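Local coordinates for protein Ifi204 (Mus musculus domesticus, PDB 5YZW) that recognises DNA through its HIN domains and probably acts as an interferon-inducible DNA sensor of the immune system, at residues F22-D25 and D29-M32; R45-D50 and V185-M190; Y138-G141 and K146-V149. One frame throughout, in Å; residues are numbered along the deposited sequence.

Contact 1 of 3, residues F22-D25 and D29-M32; sequences FTYD and DKRM
The carbonyl oxygen of Lys30 takes two donors from the opposite strand, at the point where a regular hairpin gives way to a beta bulge. Tyr24 N gives it a hydrogen bond of 3.0 Å, and the CA-H of Thr23 adds a weaker contact, with Thr23 CA 3.3 Å from Lys30 O. Before this point the ladder is regular: Phe22 and Met32 exchange both backbone bonds, and Thr23 faces Arg31 as a non-hydrogen-bonded antiparallel pair. Beyond it Lys30 pairs with Asp25, its N reaching Asp25 O at 3.1 Å, which leaves Tyr24 as the extra residue of the bulge.

On the face of Phe22 and Met32 the apolar packing rests on these two and the ring of Tyr24. With CG lodged between its own backbone N and carbonyl carbon (chi1 68°), the Tyr24 ring swings across to the other strand, where Met32 SD lies obliquely to it, 4.1 Å from the centroid, in a Met-aromatic contact. Met32 also touches Phe22, whose CZ is 3.5 Å from Met32 CG. At the far end of the tyrosine, a water bridges Tyr24 OH and Arg31 O, while the extended chain of Lys30 passes the phenol with its CD 3.5 Å from Tyr24 OH.

On the other face, Arg31 folds back at chi2 and chi3 until NH1 bonds Thr23 OG1 at 3.0 Å, the hydroxyl lying in the guanidinium plane; one face of the same group covers Phe22 N.

Asp25 turns its carboxylate to Lys27 N with OD1 and to Arg186 with OD2, a salt bridge. The hairpin of strands 11-25 and 30-38 belongs to the first beta sheet but leans on the second half of the chain, Phe22 meeting the Tyr189 ring and Tyr24 packing edge-to-face with His187.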
# COMPACT_ATOMS: atom_id res chain seq x y z
N PHE A 22 11.45 3.70 -0.82
CA PHE A 22 11.45 4.47 -2.06
C PHE A 22 11.33 5.94 -1.69
O PHE A 22 10.90 6.30 -0.58
CB PHE A 22 10.33 4.03 -3.01
CG PHE A 22 8.94 4.22 -2.45
CD1 PHE A 22 8.32 3.23 -1.71
CD2 PHE A 22 8.26 5.41 -2.68
CE1 PHE A 22 7.05 3.42 -1.19
CE2 PHE A 22 7.00 5.62 -2.16
CZ PHE A 22 6.38 4.61 -1.42
N THR A 23 11.78 6.77 -2.62
CA THR A 23 11.74 8.22 -2.48
C THR A 23 10.38 8.74 -2.93
O THR A 23 10.01 8.59 -4.10
CB THR A 23 12.87 8.84 -3.29
OG1 THR A 23 14.08 8.10 -3.09
CG2 THR A 23 13.07 10.31 -2.95
N TYR A 24 9.65 9.35 -2.01
CA TYR A 24 8.34 9.90 -2.33
C TYR A 24 8.36 11.41 -2.46
O TYR A 24 7.43 11.97 -3.03
CB TYR A 24 7.31 9.47 -1.28
CG TYR A 24 7.50 10.08 0.09
CD1 TYR A 24 8.36 9.49 1.03
CD2 TYR A 24 6.81 11.23 0.46
CE1 TYR A 24 8.55 10.06 2.29
CE2 TYR A 24 6.98 11.79 1.72
CZ TYR A 24 7.84 11.20 2.63
OH TYR A 24 8.02 11.75 3.87
N ASP A 25 9.38 12.08 -1.94
CA ASP A 25 9.58 13.51 -2.17
C ASP A 25 10.99 13.65 -2.74
O ASP A 25 11.98 13.56 -2.00
CB ASP A 25 9.36 14.30 -0.88
CG ASP A 25 9.60 15.80 -1.04
OD1 ASP A 25 10.37 16.21 -1.93
OD2 ASP A 25 9.01 16.58 -0.26
N ASP A 29 14.66 14.08 -0.90
CA ASP A 29 15.05 12.68 -0.82
C ASP A 29 14.37 12.01 0.39
O ASP A 29 14.97 11.18 1.08
CB ASP A 29 16.57 12.54 -0.76
CG ASP A 29 17.04 11.10 -0.93
OD1 ASP A 29 16.62 10.47 -1.92
OD2 ASP A 29 17.75 10.57 -0.01
N LYS A 30 13.12 12.39 0.65
CA LYS A 30 12.36 11.79 1.73
C LYS A 30 11.97 10.36 1.37
O LYS A 30 11.54 10.09 0.24
CB LYS A 30 11.10 12.60 2.04
CG LYS A 30 11.36 14.01 2.58
CD LYS A 30 10.17 14.47 3.44
CE LYS A 30 10.08 15.99 3.47
NZ LYS A 30 9.13 16.46 4.51
N ARG A 31 12.12 9.44 2.32
CA ARG A 31 11.92 8.02 2.08
C ARG A 31 10.80 7.45 2.94
O ARG A 31 10.54 7.92 4.06
CB ARG A 31 13.20 7.21 2.33
CG ARG A 31 14.45 7.80 1.67
CD ARG A 31 14.73 7.18 0.29
NE ARG A 31 15.12 5.77 0.34
CZ ARG A 31 15.31 5.02 -0.75
NH1 ARG A 31 15.13 5.57 -1.95
NH2 ARG A 31 15.67 3.75 -0.65
N MET A 32 10.15 6.41 2.41
CA MET A 32 9.11 5.69 3.13
C MET A 32 9.06 4.27 2.59
O MET A 32 9.64 3.97 1.54
CB MET A 32 7.77 6.41 2.98
CG MET A 32 7.08 6.11 1.66
SD MET A 32 5.58 7.07 1.43
CE MET A 32 4.43 6.12 2.43
O HOH W 1 10.07 10.44 5.19

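Contact 2 of 3, residues R45-D50 and V185-M190; sequences RVKVFD and VRHSYM
The turn that holds His187 against Lys47 and Phe49 begins at Val185. It is a type I beta turn, closed by Ser188 N bonding Val185 O at 2.9 Å and tightened by a second link in which Val185 N donates to Ser188 OG at 2.6 Å, with a nearly straight N-H...O angle of 170°. Arg186 follows at the second position of the turn.

His187 comes next and does all the touching. Lys47 comes up to the edge of the imidazole with its chain extended beyond CG, and NZ donates to ND1 at 3.0 Å, only 8° out of the ring plane. Since ND1 accepts here, the ring proton is probably on NE2, and the nearby ammonium would be expected to disfavour a charged histidine. Phe49 arrives instead over one face: its CZ lies 3.8 Å from His187 CE1, offset toward the rim, in a T-shaped (edge-to-face) pair with centroids 5.3 Å apart and planes at 61°. HIN domains consist of two OB-type beta barrels in tandem, and this contact spans them, from the end of strand 43-48 in the first to the turn leading into strand 189-192 in the second. Lys47 also makes a cation-pi contact with Phe74, and His187 O accepts from His34 NE2, both of the first sheet.

Ser188 turns its side chain away from strand 43-48, and its OG bonds Cys170 O. After it the chain enters strand 189-192.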
# COMPACT_ATOMS: atom_id res chain seq x y z
N ARG A 45 -2.80 -1.35 7.47
CA ARG A 45 -1.87 -0.86 6.46
C ARG A 45 -1.03 0.25 7.07
O ARG A 45 -1.57 1.19 7.66
CB ARG A 45 -2.64 -0.38 5.23
CG ARG A 45 -2.92 -1.51 4.28
CD ARG A 45 -4.10 -1.22 3.35
NE ARG A 45 -4.46 -2.41 2.58
CZ ARG A 45 -5.16 -2.39 1.45
NH1 ARG A 45 -5.57 -1.24 0.93
NH2 ARG A 45 -5.44 -3.53 0.82
N VAL A 46 0.29 0.11 6.98
CA VAL A 46 1.24 0.94 7.70
C VAL A 46 2.08 1.73 6.71
O VAL A 46 2.59 1.17 5.74
CB VAL A 46 2.17 0.08 8.59
CG1 VAL A 46 3.14 0.96 9.37
CG2 VAL A 46 1.34 -0.78 9.54
N LYS A 47 2.25 3.02 7.00
CA LYS A 47 3.19 3.89 6.31
C LYS A 47 4.34 4.19 7.26
O LYS A 47 4.14 4.78 8.32
CB LYS A 47 2.50 5.18 5.89
CG LYS A 47 1.68 5.05 4.60
CD LYS A 47 0.72 6.24 4.45
CE LYS A 47 0.03 6.24 3.07
NZ LYS A 47 -0.83 7.45 2.95
N VAL A 48 5.54 3.77 6.87
CA VAL A 48 6.74 3.90 7.68
C VAL A 48 7.59 5.00 7.06
O VAL A 48 8.13 4.83 5.96
CB VAL A 48 7.51 2.58 7.76
CG1 VAL A 48 8.80 2.76 8.55
CG2 VAL A 48 6.61 1.50 8.39
N PHE A 49 7.69 6.13 7.76
CA PHE A 49 8.44 7.28 7.25
C PHE A 49 9.86 7.39 7.81
O PHE A 49 10.61 8.28 7.37
CB PHE A 49 7.67 8.57 7.54
CG PHE A 49 6.36 8.66 6.82
CD1 PHE A 49 6.31 8.91 5.46
CD2 PHE A 49 5.16 8.45 7.50
CE1 PHE A 49 5.10 8.98 4.78
CE2 PHE A 49 3.95 8.52 6.84
CZ PHE A 49 3.92 8.79 5.47
N ASP A 50 10.26 6.53 8.76
CA ASP A 50 11.66 6.39 9.17
C ASP A 50 12.14 5.04 8.62
O ASP A 50 11.94 4.00 9.25
CB ASP A 50 11.81 6.45 10.69
CG ASP A 50 13.26 6.52 11.14
OD1 ASP A 50 14.17 6.24 10.33
OD2 ASP A 50 13.50 6.83 12.33
N VAL A 185 -0.62 8.92 -6.41
CA VAL A 185 -0.58 10.07 -5.50
C VAL A 185 0.76 10.05 -4.77
O VAL A 185 1.60 9.17 -4.99
CB VAL A 185 -1.74 10.08 -4.48
CG1 VAL A 185 -3.09 10.35 -5.17
CG2 VAL A 185 -1.77 8.79 -3.69
N ARG A 186 0.93 11.01 -3.85
CA ARG A 186 2.23 11.27 -3.24
C ARG A 186 2.85 10.03 -2.59
O ARG A 186 4.07 9.82 -2.66
CB ARG A 186 2.10 12.40 -2.22
CG ARG A 186 3.44 12.84 -1.61
CD ARG A 186 3.24 14.08 -0.77
NE ARG A 186 4.36 14.36 0.13
CZ ARG A 186 5.51 14.91 -0.24
NH1 ARG A 186 5.72 15.24 -1.51
NH2 ARG A 186 6.46 15.14 0.66
N HIS A 187 2.04 9.20 -1.92
CA HIS A 187 2.58 8.03 -1.21
C HIS A 187 2.44 6.75 -2.00
O HIS A 187 2.63 5.66 -1.45
CB HIS A 187 1.93 7.86 0.16
CG HIS A 187 2.18 9.00 1.10
ND1 HIS A 187 1.33 9.30 2.15
CD2 HIS A 187 3.17 9.92 1.14
CE1 HIS A 187 1.79 10.37 2.78
NE2 HIS A 187 2.90 10.76 2.19
N SER A 188 2.09 6.83 -3.29
CA SER A 188 1.87 5.63 -4.07
C SER A 188 3.17 4.87 -4.30
O SER A 188 4.27 5.43 -4.31
CB SER A 188 1.24 5.93 -5.45
OG SER A 188 -0.01 6.59 -5.33
N TYR A 189 2.99 3.59 -4.56
CA TYR A 189 4.10 2.72 -4.91
C TYR A 189 3.56 1.68 -5.88
O TYR A 189 2.40 1.26 -5.78
CB TYR A 189 4.72 2.03 -3.66
CG TYR A 189 5.74 0.97 -4.03
CD1 TYR A 189 7.07 1.32 -4.30
CD2 TYR A 189 5.38 -0.36 -4.15
CE1 TYR A 189 8.01 0.34 -4.67
CE2 TYR A 189 6.31 -1.34 -4.51
CZ TYR A 189 7.62 -0.99 -4.77
OH TYR A 189 8.52 -1.97 -5.13
N MET A 190 4.40 1.26 -6.81
CA MET A 190 3.99 0.20 -7.72
C MET A 190 5.23 -0.53 -8.20
O MET A 190 6.33 0.03 -8.23
CB MET A 190 3.20 0.75 -8.91
CG MET A 190 3.94 1.81 -9.72
SD MET A 190 2.96 2.49 -11.09
CE MET A 190 1.85 1.15 -11.38

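Contact 3 of 3, residues Y138-G141 and K146-V149; sequences YGIG and KMEV
Ile140 and Met147 lie side by side on the buried face of this hairpin, Ile140 CG1 3.7 Å from Met147 CG. With CG1 set between the backbone N and the carbonyl carbon (chi1 66°), the isoleucine raises CD1 off the sheet beside Val149 CG2, also 3.7 Å away, while its CG2 branch meets the same valine methyl. Cut back to alanine, this position would probably lose the branches lying between Met147 and Val149 and leave a gap there, because CG1 and CD1 meet Met147 CG, and CD1 and CG2 meet Val149 CG2. At the next hydrogen-bonded pair, two residues away, Tyr138 CB and Val149 CB stand 4.1 Å apart before the phenol leads away toward Val126 and Lys129. Over this face Met147 reaches Ile108 and Leu111 of helix 108-112, and Val149 packs on Phe171.

Around the apolar centre runs an unbroken antiparallel ladder. Two hydrogen-bonded pairs, Tyr138 with Val149 and Ile140 with Met147, make four bonds that are close to straight at hydrogen. The shortest, Val149 N to Tyr138 O, is 2.7 Å; Ile140 N reaches Met147 O at 2.8 Å. Between these pairs CA-H groups add weaker contacts, Glu148 CA lying 3.3 Å from Tyr138 O.

The other face carries glycines opposite charged residues. Gly139 faces Glu148, and Gly141 faces Lys146 with their CA atoms only 4.1 Å apart. Lys146 rests CB on Ile140 O before its chain leads away. The chemistry is that of an amphipathic hairpin: hydrocarbon turned inward, charge turned outward, and the backbone polar groups between them paired strand to strand.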
# COMPACT_ATOMS: atom_id res chain seq x y z
N TYR A 138 -2.70 3.07 -17.91
CA TYR A 138 -2.68 1.62 -18.00
C TYR A 138 -4.11 1.10 -17.92
O TYR A 138 -4.77 1.24 -16.89
CB TYR A 138 -1.84 1.00 -16.89
CG TYR A 138 -0.35 1.27 -16.97
CD1 TYR A 138 0.45 0.53 -17.82
CD2 TYR A 138 0.25 2.22 -16.16
CE1 TYR A 138 1.81 0.75 -17.90
CE2 TYR A 138 1.62 2.45 -16.22
CZ TYR A 138 2.39 1.71 -17.09
OH TYR A 138 3.75 1.91 -17.18
N GLY A 139 -4.60 0.50 -19.01
CA GLY A 139 -5.84 -0.26 -18.95
C GLY A 139 -5.62 -1.53 -18.14
O GLY A 139 -4.74 -2.34 -18.48
N ILE A 140 -6.39 -1.71 -17.07
CA ILE A 140 -6.33 -2.93 -16.27
C ILE A 140 -7.71 -3.57 -16.24
O ILE A 140 -8.73 -2.91 -16.46
CB ILE A 140 -5.83 -2.70 -14.82
CG1 ILE A 140 -6.83 -1.84 -14.04
CG2 ILE A 140 -4.43 -2.09 -14.81
CD1 ILE A 140 -6.57 -1.82 -12.51
N GLY A 141 -7.73 -4.87 -15.94
CA GLY A 141 -9.00 -5.57 -15.84
C GLY A 141 -8.89 -6.86 -15.05
O GLY A 141 -7.80 -7.31 -14.69
N LYS A 146 -13.17 -3.47 -16.01
CA LYS A 146 -11.97 -2.83 -16.55
C LYS A 146 -11.92 -1.39 -16.05
O LYS A 146 -12.96 -0.77 -15.83
CB LYS A 146 -11.95 -2.84 -18.10
CG LYS A 146 -11.89 -4.23 -18.73
CD LYS A 146 -13.18 -4.55 -19.51
CE LYS A 146 -13.24 -6.01 -19.91
NZ LYS A 146 -14.12 -6.24 -21.08
N MET A 147 -10.71 -0.86 -15.88
CA MET A 147 -10.52 0.54 -15.51
C MET A 147 -9.12 0.97 -15.92
O MET A 147 -8.33 0.18 -16.44
CB MET A 147 -10.77 0.76 -14.01
CG MET A 147 -10.05 -0.22 -13.09
SD MET A 147 -10.37 -0.03 -11.29
CE MET A 147 -10.83 1.69 -11.16
N GLU A 148 -8.83 2.25 -15.69
CA GLU A 148 -7.54 2.85 -16.02
C GLU A 148 -6.75 3.10 -14.75
O GLU A 148 -7.31 3.55 -13.74
CB GLU A 148 -7.72 4.18 -16.76
CG GLU A 148 -8.11 4.11 -18.19
CD GLU A 148 -8.19 5.50 -18.80
OE1 GLU A 148 -8.42 6.47 -18.05
OE2 GLU A 148 -8.00 5.63 -20.03
N VAL A 149 -5.45 2.83 -14.79
CA VAL A 149 -4.52 3.32 -13.79
C VAL A 149 -3.82 4.53 -14.39
O VAL A 149 -3.21 4.44 -15.46
CB VAL A 149 -3.51 2.25 -13.37
CG1 VAL A 149 -2.54 2.81 -12.34
CG2 VAL A 149 -4.24 1.03 -12.81

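In the fold
From the N terminus, contact 1 closes first, closing the short turn between strands 11-25 and 30-38. The chain then passes through strand 43-48, where contact 2 opens, and runs through 134 residues that include the rest of the first sheet, both helices and most of the second sheet. Contact 3 forms and closes within that span, so it is nested in contact 2, whereas contact 1 precedes both in series. Contacts 1 and 3 are hairpins, one in each sheet, with centres about 26 Å apart. Contact 2 joins the two sheets and touches contact 1, so the first hairpin belongs to the same junction, while contact 3 stands apart from it.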